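Local structure of coronin (Toxoplasma gondii, 4OZU) at residues 22-27 and 61-66; 43-48 and 85-90. The protein probably binds actin filaments, as other coronins do, this chain being its N-terminal WD40 beta-propeller domain. All coordinates share one frame; numbering follows the deposited sequence.

Contact 1 of 2, residues 22-27 and 61-66; sequences QQYSDL and LRLADI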
loop_
_atom_site.group_PDB
_atom_site.type_symbol
_atom_site.label_atom_id
_atom_site.label_comp_id
_atom_site.label_asym_id
_atom_site.label_seq_id
_atom_site.Cartn_x
_atom_site.Cartn_y
_atom_site.Cartn_z
ATOM N N GLN A 22 12.507 -4.670 20.052
ATOM C CA GLN A 22 12.106 -5.998 19.612
ATOM C C GLN A 22 12.080 -6.086 18.090
ATOM O O GLN A 22 11.886 -5.082 17.406
ATOM C CB GLN A 22 10.729 -6.356 20.168
ATOM C CG GLN A 22 10.699 -6.549 21.677
ATOM C CD GLN A 22 9.293 -6.775 22.200
ATOM O OE1 GLN A 22 8.879 -7.911 22.427
ATOM N NE2 GLN A 22 8.552 -5.687 22.397
ATOM N N GLN A 23 12.274 -7.297 17.579
ATOM C CA GLN A 23 12.262 -7.556 16.142
ATOM C C GLN A 23 11.619 -8.904 15.857
ATOM O O GLN A 23 11.589 -9.776 16.731
ATOM C CB GLN A 23 13.683 -7.555 15.578
ATOM C CG GLN A 23 14.485 -6.294 15.830
ATOM C CD GLN A 23 15.947 -6.449 15.435
ATOM O OE1 GLN A 23 16.519 -7.538 15.529
ATOM N NE2 GLN A 23 16.554 -5.359 14.985
ATOM N N TYR A 24 11.117 -9.074 14.636
ATOM C CA TYR A 24 10.835 -10.399 14.111
ATOM C C TYR A 24 12.152 -10.865 13.506
ATOM O O TYR A 24 12.606 -10.297 12.517
ATOM C CB TYR A 24 9.709 -10.379 13.070
ATOM C CG TYR A 24 8.475 -9.618 13.511
ATOM C CD1 TYR A 24 8.398 -8.236 13.372
ATOM C CD2 TYR A 24 7.386 -10.283 14.065
ATOM C CE1 TYR A 24 7.273 -7.536 13.773
ATOM C CE2 TYR A 24 6.257 -9.596 14.472
ATOM C CZ TYR A 24 6.205 -8.222 14.321
ATOM O OH TYR A 24 5.088 -7.542 14.730
ATOM N N SER A 25 12.783 -11.870 14.109
ATOM C CA SER A 25 14.130 -12.261 13.700
ATOM C C SER A 25 14.251 -13.753 13.386
ATOM O O SER A 25 13.315 -14.528 13.598
ATOM C CB SER A 25 15.141 -11.870 14.784
ATOM O OG SER A 25 14.918 -12.584 15.986
ATOM N N ASP A 26 15.418 -14.128 12.869
ATOM C CA ASP A 26 15.695 -15.485 12.409
ATOM C C ASP A 26 14.718 -15.916 11.321
ATOM O O ASP A 26 14.312 -17.078 11.227
ATOM C CB ASP A 26 15.676 -16.461 13.587
ATOM C CG ASP A 26 17.027 -16.562 14.268
ATOM O OD1 ASP A 26 18.022 -16.870 13.576
ATOM O OD2 ASP A 26 17.103 -16.312 15.485
ATOM N N LEU A 27 14.359 -14.957 10.480
ATOM C CA LEU A 27 13.526 -15.231 9.324
ATOM C C LEU A 27 14.406 -15.570 8.126
ATOM O O LEU A 27 15.612 -15.365 8.164
ATOM C CB LEU A 27 12.640 -14.028 9.009
ATOM C CG LEU A 27 11.783 -13.495 10.162
ATOM C CD1 LEU A 27 11.016 -12.255 9.704
ATOM C CD2 LEU A 27 10.831 -14.564 10.678
ATOM N N LEU A 61 3.239 -14.404 9.302
ATOM C CA LEU A 61 3.544 -14.228 10.718
ATOM C C LEU A 61 2.376 -13.554 11.408
ATOM O O LEU A 61 1.639 -12.798 10.777
ATOM C CB LEU A 61 4.797 -13.370 10.909
ATOM C CG LEU A 61 6.163 -13.907 10.484
ATOM C CD1 LEU A 61 6.282 -14.038 8.976
ATOM C CD2 LEU A 61 7.242 -12.983 11.023
ATOM N N ARG A 62 2.210 -13.807 12.698
ATOM C CA ARG A 62 1.264 -13.027 13.483
ATOM C C ARG A 62 1.949 -11.754 13.964
ATOM O O ARG A 62 3.045 -11.797 14.519
ATOM C CB ARG A 62 0.724 -13.836 14.661
ATOM C CG ARG A 62 -0.156 -15.003 14.231
ATOM C CD ARG A 62 -0.946 -15.602 15.389
ATOM N NE ARG A 62 -1.874 -14.632 15.972
ATOM C CZ ARG A 62 -1.694 -14.000 17.131
ATOM N NH1 ARG A 62 -0.617 -14.227 17.877
ATOM N NH2 ARG A 62 -2.608 -13.136 17.555
ATOM N N LEU A 63 1.291 -10.620 13.729
ATOM C CA LEU A 63 1.804 -9.312 14.119
ATOM C C LEU A 63 2.180 -9.272 15.602
ATOM O O LEU A 63 3.190 -8.680 15.981
ATOM C CB LEU A 63 0.756 -8.239 13.798
ATOM C CG LEU A 63 1.113 -6.771 14.008
ATOM C CD1 LEU A 63 2.246 -6.351 13.107
ATOM C CD2 LEU A 63 -0.112 -5.911 13.756
ATOM N N ALA A 64 1.380 -9.934 16.431
ATOM C CA ALA A 64 1.570 -9.900 17.874
ATOM C C ALA A 64 2.749 -10.754 18.343
ATOM O O ALA A 64 3.322 -10.501 19.408
ATOM C CB ALA A 64 0.298 -10.350 18.569
ATOM N N ASP A 65 3.111 -11.761 17.558
ATOM C CA ASP A 65 4.127 -12.722 17.980
ATOM C C ASP A 65 5.523 -12.276 17.563
ATOM O O ASP A 65 6.179 -12.913 16.736
ATOM C CB ASP A 65 3.816 -14.107 17.408
ATOM C CG ASP A 65 2.559 -14.719 18.011
ATOM O OD1 ASP A 65 2.176 -14.318 19.134
ATOM O OD2 ASP A 65 1.958 -15.604 17.363
ATOM N N ILE A 66 5.968 -11.172 18.149
ATOM C CA ILE A 66 7.276 -10.622 17.842
ATOM C C ILE A 66 8.350 -11.421 18.579
ATOM O O ILE A 66 8.076 -12.055 19.604
ATOM C CB ILE A 66 7.350 -9.124 18.217
ATOM C CG1 ILE A 66 8.592 -8.475 17.595
ATOM C CG2 ILE A 66 7.318 -8.941 19.732
ATOM C CD1 ILE A 66 8.451 -6.974 17.372
#
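Tyr24 and Ile66 bring the two backbones together, their CA atoms 5.2 Å apart, where 61-66 leaves its strand through a type I beta turn from Arg62 to Asp65 and runs up against 22-27. The Tyr24 ring lies across the Ile66 side chain at about a right angle. Ile66 CG1, anti to its backbone N (chi1 -167°), sits 3.9 Å from the ring centroid, only 5° off the normal, a CH-pi contact over the middle of one face, and this torsion lets CD1 continue over the same face towards CE1. At the phenol end, Tyr24 OH donates a short hydrogen bond of 2.5 Å to Leu63 O. It arrives in the carbonyl plane, on a lone pair, with a C=O...O angle of 133°, while the oxygen lies at the edge of the ring, a setting that probably helps to fix the ring's tilt. The exposed Gln22 crosses Ile66 at about a right angle, its CB 3.7 Å from CD1, and an extended chain brings its OE1 against Ile66 CG2. At the strand end of 61-66, Leu27 CD2 and Leu61 CD2 meet tip to tip at 3.9 Å, and Leu61 CD2 also touches the tyrosine ring. Within the turn, Arg62 NH1 forms a salt bridge with Asp65 OD2 (3.0 Å); NH2 of the same arginine pairs with Glu44. Leu344 and Pro346 of strand 343-350 also pack on Tyr24, which thus fills the junction between two neighbouring blades of the beta-propeller, one of them built from both N-terminal and C-terminal strands.

Contact 2 of 2, residues 43-48 and 85-90; sequences TEYIAA and TNFSPF. With ACT (acetate ion), chain C.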
loop_
_atom_site.group_PDB
_atom_site.type_symbol
_atom_site.label_atom_id
_atom_site.label_comp_id
_atom_site.label_asym_id
_atom_site.label_seq_id
_atom_site.Cartn_x
_atom_site.Cartn_y
_atom_site.Cartn_z
ATOM N N THR A 43 -4.516 -6.341 10.448
ATOM C CA THR A 43 -4.531 -6.117 11.888
ATOM C C THR A 43 -3.990 -7.312 12.667
ATOM O O THR A 43 -3.736 -7.196 13.861
ATOM C CB THR A 43 -5.945 -5.798 12.404
ATOM O OG1 THR A 43 -6.838 -6.872 12.082
ATOM C CG2 THR A 43 -6.453 -4.503 11.790
ATOM N N GLU A 44 -3.798 -8.443 11.987
ATOM C CA GLU A 44 -3.434 -9.698 12.650
ATOM C C GLU A 44 -2.140 -10.305 12.116
ATOM O O GLU A 44 -1.351 -10.859 12.888
ATOM C CB GLU A 44 -4.570 -10.713 12.492
ATOM C CG GLU A 44 -4.344 -12.071 13.152
ATOM C CD GLU A 44 -4.653 -12.058 14.633
ATOM O OE1 GLU A 44 -4.906 -10.963 15.183
ATOM O OE2 GLU A 44 -4.652 -13.146 15.248
ATOM N N TYR A 45 -1.927 -10.203 10.808
ATOM C CA TYR A 45 -0.854 -10.940 10.138
ATOM C C TYR A 45 0.121 -10.050 9.383
ATOM O O TYR A 45 -0.202 -8.933 8.983
ATOM C CB TYR A 45 -1.430 -11.958 9.146
ATOM C CG TYR A 45 -2.444 -12.900 9.738
ATOM C CD1 TYR A 45 -2.088 -13.782 10.743
ATOM C CD2 TYR A 45 -3.755 -12.924 9.276
ATOM C CE1 TYR A 45 -3.006 -14.642 11.297
ATOM C CE2 TYR A 45 -4.684 -13.789 9.819
ATOM C CZ TYR A 45 -4.300 -14.644 10.835
ATOM O OH TYR A 45 -5.200 -15.516 11.397
ATOM N N ILE A 46 1.317 -10.588 9.181
ATOM C CA ILE A 46 2.316 -10.013 8.297
ATOM C C ILE A 46 2.577 -11.021 7.181
ATOM O O ILE A 46 2.743 -12.204 7.458
ATOM C CB ILE A 46 3.645 -9.719 9.038
ATOM C CG1 ILE A 46 3.423 -8.749 10.203
ATOM C CG2 ILE A 46 4.692 -9.173 8.078
ATOM C CD1 ILE A 46 4.584 -8.711 11.185
ATOM N N ALA A 47 2.614 -10.557 5.936
ATOM C CA ALA A 47 3.010 -11.407 4.817
ATOM C C ALA A 47 4.382 -10.971 4.330
ATOM O O ALA A 47 4.611 -9.786 4.094
ATOM C CB ALA A 47 1.990 -11.330 3.689
ATOM N N ALA A 48 5.294 -11.926 4.181
ATOM C CA ALA A 48 6.630 -11.636 3.670
ATOM C C ALA A 48 7.107 -12.756 2.743
ATOM O O ALA A 48 7.203 -13.908 3.168
ATOM C CB ALA A 48 7.608 -11.447 4.822
ATOM N N THR A 85 1.728 -8.351 -2.862
ATOM C CA THR A 85 0.865 -9.015 -1.898
ATOM C C THR A 85 0.020 -7.939 -1.233
ATOM O O THR A 85 0.534 -6.876 -0.915
ATOM C CB THR A 85 1.660 -9.775 -0.805
ATOM O OG1 THR A 85 2.557 -10.720 -1.408
ATOM C CG2 THR A 85 0.715 -10.507 0.124
ATOM N N ASN A 86 -1.262 -8.213 -1.020
ATOM C CA ASN A 86 -2.118 -7.290 -0.275
ATOM C C ASN A 86 -3.244 -8.025 0.434
ATOM O O ASN A 86 -3.956 -8.826 -0.168
ATOM C CB ASN A 86 -2.700 -6.211 -1.195
ATOM C CG ASN A 86 -1.829 -4.964 -1.261
ATOM O OD1 ASN A 86 -1.500 -4.362 -0.234
ATOM N ND2 ASN A 86 -1.440 -4.580 -2.468
ATOM N N PHE A 87 -3.389 -7.754 1.725
ATOM C CA PHE A 87 -4.534 -8.244 2.478
ATOM C C PHE A 87 -5.811 -7.516 2.077
ATOM O O PHE A 87 -5.775 -6.348 1.674
ATOM C CB PHE A 87 -4.302 -8.071 3.974
ATOM C CG PHE A 87 -3.299 -9.030 4.541
ATOM C CD1 PHE A 87 -3.691 -10.286 4.958
ATOM C CD2 PHE A 87 -1.962 -8.681 4.642
ATOM C CE1 PHE A 87 -2.774 -11.176 5.476
ATOM C CE2 PHE A 87 -1.037 -9.572 5.164
ATOM C CZ PHE A 87 -1.449 -10.819 5.579
ATOM N N SER A 88 -6.937 -8.209 2.191
ATOM C CA SER A 88 -8.234 -7.575 2.003
ATOM C C SER A 88 -8.427 -6.453 3.013
ATOM O O SER A 88 -7.981 -6.561 4.152
ATOM C CB SER A 88 -9.362 -8.585 2.163
ATOM O OG SER A 88 -10.608 -7.922 2.292
ATOM N N PRO A 89 -9.104 -5.375 2.607
ATOM C CA PRO A 89 -9.400 -4.321 3.583
ATOM C C PRO A 89 -10.435 -4.722 4.625
ATOM O O PRO A 89 -10.594 -4.015 5.627
ATOM C CB PRO A 89 -9.956 -3.177 2.714
ATOM C CG PRO A 89 -9.630 -3.524 1.316
ATOM C CD PRO A 89 -9.547 -5.012 1.254
ATOM N N PHE A 90 -11.147 -5.819 4.382
ATOM C CA PHE A 90 -12.317 -6.160 5.187
ATOM C C PHE A 90 -12.229 -7.497 5.909
ATOM O O PHE A 90 -12.673 -7.621 7.042
ATOM C CB PHE A 90 -13.548 -6.156 4.295
ATOM C CG PHE A 90 -13.620 -4.960 3.397
ATOM C CD1 PHE A 90 -13.758 -3.687 3.931
ATOM C CD2 PHE A 90 -13.541 -5.103 2.024
ATOM C CE1 PHE A 90 -13.814 -2.590 3.108
ATOM C CE2 PHE A 90 -13.606 -3.999 1.198
ATOM C CZ PHE A 90 -13.739 -2.748 1.740
HETATM C C ACT C . -8.450 -6.827 9.114
HETATM O O ACT C . -8.921 -7.321 10.160
HETATM O OXT ACT C . -7.310 -6.331 9.207
HETATM C CH3 ACT C . -9.216 -6.826 7.826
#
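With chi1 at -73°, Phe87 CG stands anti to its own carbonyl carbon, and the ring is carried across to strand 45-48, where Tyr45 and Ala47 receive it. Thr85 CG2, anti to the backbone N, is directed at the same strand. The Phe87 ring enters by its far end: CZ lies 3.7 Å from Tyr45 CB, and CE2 lies 3.8 Å from Ala47 CB. Ala47 N sits at the ring edge, in its plane, so the phenyl also abuts the backbone. Tyr45 makes its close approach through CB, and one face of its own ring is covered at the centre by Glu44 CG. Further along, the methyl groups of Ala47 (CB) and Thr85 (CG2) meet at 3.9 Å. The strands run nearly antiparallel (168°), but their axes stay 8.3 Å apart, a spacing filled by side chains. Leu58 and Ala40 from one sheet and Leu95 from the other help to surround this buried patch. Beyond the strand ends, an acetate ion, probably from the crystallisation liquor, accepts a hydrogen bond from Thr43 N through OXT (3.1 Å), and Thr43 OG1 lies within hydrogen-bonding distance of both carboxylate oxygens. Ser88 OG accepts from Phe90 N at 3.0 Å, closing an ST turn. Strand 82-87 is the first of its four-stranded sheet, and its apolar packing against the preceding sheet is the face-to-face contact of successive blades in a WD40 beta-propeller.

From the N terminus, the chain passes through 22-27, then 43-48, returns at 61-66 and reaches 85-90 last. Contact 1 closes a loop of 33 intervening residues and contact 2 one of 36; because their segments alternate, the two loops cross rather than nest. Strands 45-49 and 58-62 follow each other in the chain and are neighbours in one sheet, where Leu61 O with Ile46 N and Leu63 N with Glu44 O probably form hydrogen bonds. Tyr24 also packs on Ile46. This shared sheet is therefore held between contact 1, towards the sheet containing strands 16-25 and 343-350, and contact 2, towards the sheet beginning at 82-87.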